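Side-chain contacts in ADP-ribosylglycohydrolase (Thermus thermophilus, PDB 2YZV), which is an all-alpha member of the ADP-ribosylglycohydrolase family, holding two magnesium ions in the model: residues R106-R111 against R156-A161; L165-V170 against P200-V205; L171-R176 against E191-A196. All coordinates share one frame; numbering follows the deposited sequence.

Interaction 1: residues R106-R111 against R156-A161; sequences RRALER and RTTHGA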
# COMPACT_ATOMS: atom_id res chain seq x y z
N ARG A 106 -2.42 7.47 -15.72
CA ARG A 106 -3.16 8.51 -16.42
C ARG A 106 -3.71 7.93 -17.72
O ARG A 106 -4.82 8.27 -18.14
CB ARG A 106 -2.27 9.72 -16.72
CG ARG A 106 -1.14 9.46 -17.69
CD ARG A 106 -0.36 10.74 -17.96
NE ARG A 106 0.77 10.52 -18.86
CZ ARG A 106 1.65 11.47 -19.20
NH1 ARG A 106 1.52 12.69 -18.71
NH2 ARG A 106 2.65 11.18 -20.02
N ARG A 107 -2.93 7.05 -18.34
CA ARG A 107 -3.35 6.41 -19.58
C ARG A 107 -4.52 5.47 -19.31
O ARG A 107 -5.47 5.41 -20.09
CB ARG A 107 -2.18 5.64 -20.19
CG ARG A 107 -2.53 4.82 -21.42
CD ARG A 107 -1.29 4.53 -22.25
NE ARG A 107 -0.19 4.07 -21.41
CZ ARG A 107 1.06 3.92 -21.84
NH1 ARG A 107 1.37 4.20 -23.10
NH2 ARG A 107 2.01 3.51 -21.00
N ALA A 108 -4.45 4.74 -18.20
CA ALA A 108 -5.52 3.82 -17.85
C ALA A 108 -6.82 4.60 -17.62
O ALA A 108 -7.89 4.19 -18.07
CB ALA A 108 -5.15 3.05 -16.58
N LEU A 109 -6.72 5.73 -16.94
CA LEU A 109 -7.90 6.55 -16.68
C LEU A 109 -8.51 7.10 -17.96
O LEU A 109 -9.73 7.13 -18.11
CB LEU A 109 -7.55 7.69 -15.72
CG LEU A 109 -7.09 7.22 -14.33
CD1 LEU A 109 -6.75 8.42 -13.47
CD2 LEU A 109 -8.19 6.39 -13.67
N GLU A 110 -7.68 7.53 -18.90
CA GLU A 110 -8.19 8.06 -20.16
C GLU A 110 -8.72 6.92 -21.04
O GLU A 110 -9.63 7.12 -21.85
CB GLU A 110 -7.11 8.83 -20.91
CG GLU A 110 -6.70 10.14 -20.24
CD GLU A 110 -7.85 11.14 -20.14
OE1 GLU A 110 -8.89 10.95 -20.82
OE2 GLU A 110 -7.70 12.14 -19.40
N ARG A 111 -8.16 5.73 -20.88
CA ARG A 111 -8.62 4.57 -21.63
C ARG A 111 -10.03 4.25 -21.15
O ARG A 111 -10.93 4.01 -21.95
CB ARG A 111 -7.69 3.37 -21.39
CG ARG A 111 -8.10 2.09 -22.10
CD ARG A 111 -7.08 0.97 -21.88
NE ARG A 111 -5.82 1.21 -22.59
CZ ARG A 111 -4.64 1.43 -22.01
NH1 ARG A 111 -4.53 1.46 -20.69
NH2 ARG A 111 -3.56 1.61 -22.76
N ARG A 156 -5.95 -4.60 -11.72
CA ARG A 156 -6.21 -4.53 -13.15
C ARG A 156 -6.88 -3.26 -13.65
O ARG A 156 -6.85 -2.97 -14.85
CB ARG A 156 -7.03 -5.75 -13.59
CG ARG A 156 -6.23 -7.05 -13.62
CD ARG A 156 -7.11 -8.22 -14.00
NE ARG A 156 -7.78 -7.98 -15.27
CZ ARG A 156 -9.08 -8.16 -15.47
NH1 ARG A 156 -9.86 -8.58 -14.48
NH2 ARG A 156 -9.61 -7.90 -16.66
N THR A 157 -7.48 -2.50 -12.75
CA THR A 157 -8.12 -1.25 -13.15
C THR A 157 -7.10 -0.29 -13.74
O THR A 157 -7.41 0.46 -14.67
CB THR A 157 -8.82 -0.55 -11.96
OG1 THR A 157 -7.88 -0.37 -10.89
CG2 THR A 157 -10.00 -1.37 -11.48
N THR A 158 -5.87 -0.31 -13.22
CA THR A 158 -4.84 0.60 -13.70
C THR A 158 -3.53 -0.04 -14.17
O THR A 158 -2.75 0.59 -14.89
CB THR A 158 -4.48 1.62 -12.61
OG1 THR A 158 -4.00 0.93 -11.46
CG2 THR A 158 -5.70 2.45 -12.23
N HIS A 159 -3.29 -1.29 -13.76
CA HIS A 159 -2.07 -2.00 -14.14
C HIS A 159 -2.37 -3.40 -14.64
O HIS A 159 -3.15 -4.13 -14.02
CB HIS A 159 -1.13 -2.09 -12.93
CG HIS A 159 -0.60 -0.77 -12.46
ND1 HIS A 159 -1.42 0.22 -11.97
CD2 HIS A 159 0.66 -0.28 -12.42
CE1 HIS A 159 -0.69 1.28 -11.66
NE2 HIS A 159 0.57 1.00 -11.92
N GLY A 160 -1.74 -3.78 -15.75
CA GLY A 160 -2.00 -5.10 -16.31
C GLY A 160 -0.82 -6.06 -16.42
O GLY A 160 -1.01 -7.18 -16.89
N ALA A 161 0.37 -5.64 -16.02
CA ALA A 161 1.54 -6.51 -16.10
C ALA A 161 1.42 -7.67 -15.12
O ALA A 161 1.02 -7.49 -13.97
CB ALA A 161 2.82 -5.71 -15.82

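Interaction 2: residues L165-V170 against P200-V205; sequences LEATEV and PALRRV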
# COMPACT_ATOMS: atom_id res chain seq x y z
N LEU A 165 0.17 -7.69 -11.03
CA LEU A 165 -1.02 -8.38 -10.56
C LEU A 165 -0.65 -9.38 -9.46
O LEU A 165 -1.29 -9.44 -8.42
CB LEU A 165 -1.71 -9.10 -11.72
CG LEU A 165 -2.11 -8.18 -12.88
CD1 LEU A 165 -2.93 -8.96 -13.89
CD2 LEU A 165 -2.93 -7.00 -12.35
N GLU A 166 0.41 -10.15 -9.69
CA GLU A 166 0.83 -11.15 -8.71
C GLU A 166 1.37 -10.51 -7.43
O GLU A 166 1.15 -11.02 -6.33
CB GLU A 166 1.90 -12.07 -9.31
CG GLU A 166 1.40 -12.86 -10.51
CD GLU A 166 2.49 -13.72 -11.12
OE1 GLU A 166 3.67 -13.36 -10.99
OE2 GLU A 166 2.15 -14.75 -11.74
N ALA A 167 2.08 -9.40 -7.56
CA ALA A 167 2.62 -8.72 -6.38
C ALA A 167 1.46 -8.23 -5.51
O ALA A 167 1.55 -8.23 -4.28
CB ALA A 167 3.49 -7.54 -6.80
N THR A 168 0.38 -7.82 -6.16
CA THR A 168 -0.80 -7.35 -5.44
C THR A 168 -1.43 -8.50 -4.68
O THR A 168 -1.87 -8.34 -3.53
CB THR A 168 -1.83 -6.72 -6.41
OG1 THR A 168 -1.20 -5.65 -7.13
CG2 THR A 168 -3.02 -6.17 -5.63
N GLU A 169 -1.48 -9.68 -5.30
CA GLU A 169 -2.05 -10.85 -4.65
C GLU A 169 -1.21 -11.23 -3.43
O GLU A 169 -1.75 -11.58 -2.38
CB GLU A 169 -2.12 -12.02 -5.62
CG GLU A 169 -3.00 -11.75 -6.83
CD GLU A 169 -3.02 -12.90 -7.81
OE1 GLU A 169 -1.96 -13.53 -8.02
OE2 GLU A 169 -4.09 -13.17 -8.39
N VAL A 170 0.11 -11.14 -3.57
CA VAL A 170 1.01 -11.46 -2.46
C VAL A 170 0.79 -10.47 -1.32
O VAL A 170 0.73 -10.87 -0.16
CB VAL A 170 2.50 -11.44 -2.92
CG1 VAL A 170 3.41 -11.62 -1.71
CG2 VAL A 170 2.75 -12.58 -3.91
N PRO A 200 9.22 -14.57 -12.88
CA PRO A 200 10.57 -14.77 -12.35
C PRO A 200 11.05 -13.72 -11.35
O PRO A 200 11.70 -14.06 -10.36
CB PRO A 200 11.44 -14.81 -13.60
CG PRO A 200 10.54 -15.44 -14.60
CD PRO A 200 9.21 -14.75 -14.35
N ALA A 201 10.75 -12.45 -11.60
CA ALA A 201 11.18 -11.38 -10.71
C ALA A 201 10.50 -11.50 -9.35
O ALA A 201 11.14 -11.31 -8.31
CB ALA A 201 10.87 -10.02 -11.33
N LEU A 202 9.21 -11.81 -9.36
CA LEU A 202 8.47 -11.95 -8.12
C LEU A 202 8.89 -13.23 -7.42
O LEU A 202 8.94 -13.30 -6.19
CB LEU A 202 6.97 -11.94 -8.39
CG LEU A 202 6.07 -11.88 -7.16
CD1 LEU A 202 6.42 -10.67 -6.32
CD2 LEU A 202 4.62 -11.82 -7.60
N ARG A 203 9.19 -14.26 -8.21
CA ARG A 203 9.63 -15.54 -7.67
C ARG A 203 10.91 -15.30 -6.87
O ARG A 203 11.09 -15.85 -5.78
CB ARG A 203 9.89 -16.53 -8.81
CG ARG A 203 10.23 -17.93 -8.36
CD ARG A 203 10.70 -18.77 -9.55
NE ARG A 203 9.69 -18.86 -10.60
CZ ARG A 203 8.65 -19.70 -10.58
NH1 ARG A 203 8.48 -20.53 -9.56
NH2 ARG A 203 7.78 -19.70 -11.58
N ARG A 204 11.81 -14.48 -7.40
CA ARG A 204 13.05 -14.20 -6.70
C ARG A 204 12.79 -13.48 -5.38
O ARG A 204 13.53 -13.68 -4.41
CB ARG A 204 14.01 -13.37 -7.56
CG ARG A 204 15.09 -14.23 -8.23
CD ARG A 204 16.11 -13.39 -9.00
NE ARG A 204 15.58 -12.85 -10.25
CZ ARG A 204 15.34 -13.58 -11.34
NH1 ARG A 204 15.57 -14.89 -11.34
NH2 ARG A 204 14.86 -12.99 -12.42
N VAL A 205 11.75 -12.66 -5.33
CA VAL A 205 11.42 -11.95 -4.10
C VAL A 205 10.91 -12.93 -3.05
O VAL A 205 11.42 -12.98 -1.93
CB VAL A 205 10.35 -10.86 -4.34
CG1 VAL A 205 9.88 -10.28 -3.01
CG2 VAL A 205 10.93 -9.75 -5.22

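Interaction 3: residues L171-R176 against E191-A196; sequences LAWLLR and EPFRGA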
# COMPACT_ATOMS: atom_id res chain seq x y z
N LEU A 171 0.65 -9.18 -1.63
CA LEU A 171 0.43 -8.20 -0.57
C LEU A 171 -0.94 -8.42 0.08
O LEU A 171 -1.09 -8.23 1.28
CB LEU A 171 0.55 -6.77 -1.11
CG LEU A 171 0.44 -5.66 -0.05
CD1 LEU A 171 1.54 -5.81 0.99
CD2 LEU A 171 0.54 -4.30 -0.72
N ALA A 172 -1.93 -8.82 -0.71
CA ALA A 172 -3.26 -9.06 -0.15
C ALA A 172 -3.15 -10.18 0.88
O ALA A 172 -3.72 -10.10 1.97
CB ALA A 172 -4.23 -9.45 -1.26
N TRP A 173 -2.40 -11.23 0.54
CA TRP A 173 -2.21 -12.36 1.45
C TRP A 173 -1.49 -11.89 2.71
O TRP A 173 -1.91 -12.20 3.83
CB TRP A 173 -1.39 -13.46 0.77
CG TRP A 173 -1.16 -14.65 1.66
CD1 TRP A 173 -2.03 -15.68 1.87
CD2 TRP A 173 -0.03 -14.90 2.50
NE1 TRP A 173 -1.50 -16.56 2.79
CE2 TRP A 173 -0.27 -16.11 3.19
CE3 TRP A 173 1.18 -14.22 2.73
CZ2 TRP A 173 0.64 -16.65 4.09
CZ3 TRP A 173 2.09 -14.76 3.64
CH2 TRP A 173 1.81 -15.97 4.31
N LEU A 174 -0.42 -11.12 2.53
CA LEU A 174 0.35 -10.60 3.65
C LEU A 174 -0.50 -9.79 4.60
O LEU A 174 -0.43 -9.96 5.82
CB LEU A 174 1.51 -9.73 3.14
CG LEU A 174 2.70 -10.47 2.54
CD1 LEU A 174 3.58 -9.49 1.77
CD2 LEU A 174 3.49 -11.16 3.64
N LEU A 175 -1.32 -8.89 4.06
CA LEU A 175 -2.16 -8.06 4.90
C LEU A 175 -3.21 -8.88 5.64
O LEU A 175 -3.43 -8.67 6.82
CB LEU A 175 -2.82 -6.95 4.08
CG LEU A 175 -1.85 -5.92 3.49
CD1 LEU A 175 -2.65 -4.80 2.84
CD2 LEU A 175 -0.94 -5.35 4.58
N ARG A 176 -3.84 -9.82 4.95
CA ARG A 176 -4.85 -10.66 5.60
C ARG A 176 -4.23 -11.42 6.76
O ARG A 176 -4.77 -11.42 7.87
CB ARG A 176 -5.46 -11.66 4.61
CG ARG A 176 -6.60 -12.48 5.22
CD ARG A 176 -7.04 -13.60 4.29
NE ARG A 176 -6.02 -14.65 4.21
CZ ARG A 176 -6.04 -15.64 3.33
NH1 ARG A 176 -7.01 -15.71 2.43
NH2 ARG A 176 -5.08 -16.56 3.34
N GLU A 191 4.89 -18.93 2.60
CA GLU A 191 4.69 -20.33 2.27
C GLU A 191 3.77 -20.68 1.09
O GLU A 191 4.15 -21.47 0.23
CB GLU A 191 4.23 -21.09 3.52
CG GLU A 191 4.25 -22.60 3.37
CD GLU A 191 4.08 -23.32 4.69
OE1 GLU A 191 3.05 -23.10 5.36
OE2 GLU A 191 4.99 -24.09 5.07
N PRO A 192 2.56 -20.10 1.02
CA PRO A 192 1.68 -20.43 -0.10
C PRO A 192 2.19 -20.02 -1.49
O PRO A 192 1.66 -20.46 -2.51
CB PRO A 192 0.37 -19.74 0.27
CG PRO A 192 0.83 -18.56 1.06
CD PRO A 192 1.90 -19.16 1.94
N PHE A 193 3.22 -19.19 -1.53
CA PHE A 193 3.78 -18.73 -2.79
C PHE A 193 5.07 -19.44 -3.17
O PHE A 193 5.59 -19.26 -4.27
CB PHE A 193 3.99 -17.21 -2.73
CG PHE A 193 2.72 -16.45 -2.53
CD1 PHE A 193 1.81 -16.30 -3.58
CD2 PHE A 193 2.40 -15.92 -1.28
CE1 PHE A 193 0.60 -15.64 -3.38
CE2 PHE A 193 1.19 -15.25 -1.08
CZ PHE A 193 0.29 -15.11 -2.12
N ARG A 194 5.59 -20.25 -2.24
CA ARG A 194 6.82 -20.99 -2.49
C ARG A 194 6.53 -22.08 -3.53
O ARG A 194 5.65 -22.91 -3.33
CB ARG A 194 7.34 -21.61 -1.20
CG ARG A 194 7.45 -20.63 -0.03
CD ARG A 194 8.27 -19.39 -0.39
NE ARG A 194 9.70 -19.67 -0.49
CZ ARG A 194 10.50 -19.86 0.55
NH1 ARG A 194 10.01 -19.82 1.79
NH2 ARG A 194 11.79 -20.11 0.36
N GLY A 195 7.27 -22.05 -4.63
CA GLY A 195 7.08 -23.03 -5.68
C GLY A 195 5.93 -22.69 -6.61
O GLY A 195 5.64 -23.44 -7.55
N ALA A 196 5.26 -21.57 -6.36
CA ALA A 196 4.13 -21.16 -7.19
C ALA A 196 4.62 -20.62 -8.53
O ALA A 196 5.74 -20.13 -8.65
CB ALA A 196 3.31 -20.09 -6.47

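Interaction 1: residues R106-R111 against R156-A161
Thr158, the loop residue on which Ala108 rests, places its OG1 at the edge of the neighbouring imidazole, in the plane of the His159 ring and 2.7 Å from His159 ND1. This is a hydrogen bond in which either atom could be the donor. It does not meet the ring quite symmetrically: OG1 is shifted to the CE1 side of ND1. The hydroxyl comes there because chi1 of Thr158 is 60°, which sets OG1 between the backbone N and the carbonyl carbon. OG1 has a second partner in Arg133 NH2, so two bonds fix the rotation of this buried side chain, and the imidazole is held at ND1 by the threonine.

Across the contact the meeting is with backbone more than with side chain. Ala108 points its methyl toward the loop, where CB lies 3.8 Å from Thr158 CA. The same methyl is 3.9 Å from Thr157 O and 3.8 Å from Thr158 O, and thus fits between two successive carbonyl groups. Side chain to side chain, the nearest approach is Ala108 CB to Thr158 CB at 4.3 Å. With a residue as small as alanine facing it, the loop backbone comes close to the helix, the two CA atoms of Ala108 and Thr158 being 5.3 Å apart.

In the all-alpha fold this packs helix 105-115 against the connection from helix 147-156 to helix 162-179, whose N-cap position is taken by Ala161. Thr157 OG1 turns back to bond Ala154 O near the end of the preceding helix. On helix 105-115, Leu109 packs on Tyr83 and Tyr87 of helix 76-89, while Arg111 forms a salt bridge with Asp122. The Thr158 side chain lies about 13 Å from a bound magnesium ion.

Interaction 2: residues L165-V170 against P200-V205
Leu202 reaches from helix 200-209 to helix 162-179 and carries every contact between the two segments. Its CG stands anti to the backbone N (chi1 -172°), which extends the side chain across the gap, and a chi2 of 56° then turns the two methyls to different targets. CD2 goes in deepest. It lies 3.2 Å from Glu166 CB, a short distance for two carbons that may reflect some strain or imprecision, and 3.5 Å from Ala167 N, and so lies against the helix backbone as well as the side chains. Val170 CG2 meets the same methyl one turn further on, at 4.2 Å. The other branch, CD1, is left to the Ala167 methyl, with Leu202 CD1 and Ala167 CB 4.3 Å apart.

Glu166 takes a different course. Its CG is anti to the carbonyl carbon and the chain is extended beyond it, carrying the carboxylate past the leucine at a slant instead of into it. Even so, OE1 passes 3.8 Å from Leu202 CD2. The two oxygens of this buried acid are both engaged: OE1 accepts a hydrogen bond from the backbone N of His199, just ahead of helix 200-209, and OE2 pairs with Arg162 NE one turn back on its own helix. These partners hold the carboxylate in place, and the arginine probably favours its charged form.

The axes of the two short segments approach to 10.4 Å and run at 27° to each other in the same sense. Helix 221-234 lies beside both, its Leu225 touching Val170 and Leu202. The arrangement is a nearly parallel helix pair spanned by one leucine, part of the buried helix-to-helix packing in the all-alpha ADP-ribosylglycohydrolase fold.

Interaction 3: residues L171-R176 against E191-A196
Trp173 of helix 162-179 offers one face of its indole to two consecutive residues of the short 3-10 segment 191-193, Pro192 and Phe193, and the tight part of the contact lies there. Pro192 comes in from the opposite direction and sets its CG over that face, off-centre toward the rim: CG is 3.7 Å from the centroid of the five-membered ring and 28° off its normal, a CH-pi contact. The closest approach is Pro192 CG to Trp173 CE2, at 3.4 Å, with NE1 almost as near, while Pro192 CD reaches CZ2 of the six-membered ring at 3.5 Å.

Phe193 slides past the tryptophan. Its ring forms an offset edge-to-face pair with the five-membered ring, the planes at 86° and the centroids 5.3 Å apart. Trp173 CB touches the phenyl edge close to its plane, 3.6 Å from Phe193 CE2. The tryptophan is presented this way because CG is anti to the backbone N (chi1 180°), which swings the indole off the helix toward the loop. Leu190 also packs on Trp173, and Val206 of helix 200-209 on Phe193.

Beyond these rings the contact opens to solvent. Pro192 itself is exposed, as are Glu191 and Arg194, and the chain leaves through a type II turn from Phe193 to Ala196. Across the segments the chemistry is dispersion and weakly polarised C-H groups against an electron-rich indole, consistent with shape and ring orientation, rather than polar pairing, governing this contact.

Overall arrangement
Interaction 1 closes before the other two open, and interaction 3 is nested inside the loop that interaction 2 closes. Interactions 2 and 3 share helix 162-179, using successive turns of it, and their centres are 9 Å apart; Phe193 CZ lies 3.7 Å from Val170 CA, so the two form one continuous patch. Interaction 1 lies just before the N-terminal end of this helix, its loop leading into it: its centre is 19 Å from that of interaction 2, yet Leu165 CD2 meets His159 O at 3.3 Å. Between interactions 1 and 3 the nearest atoms are about 12 Å apart. Helix 162-179 and its entry loop thus link helices 105-115 and 200-209 within this all-alpha protein.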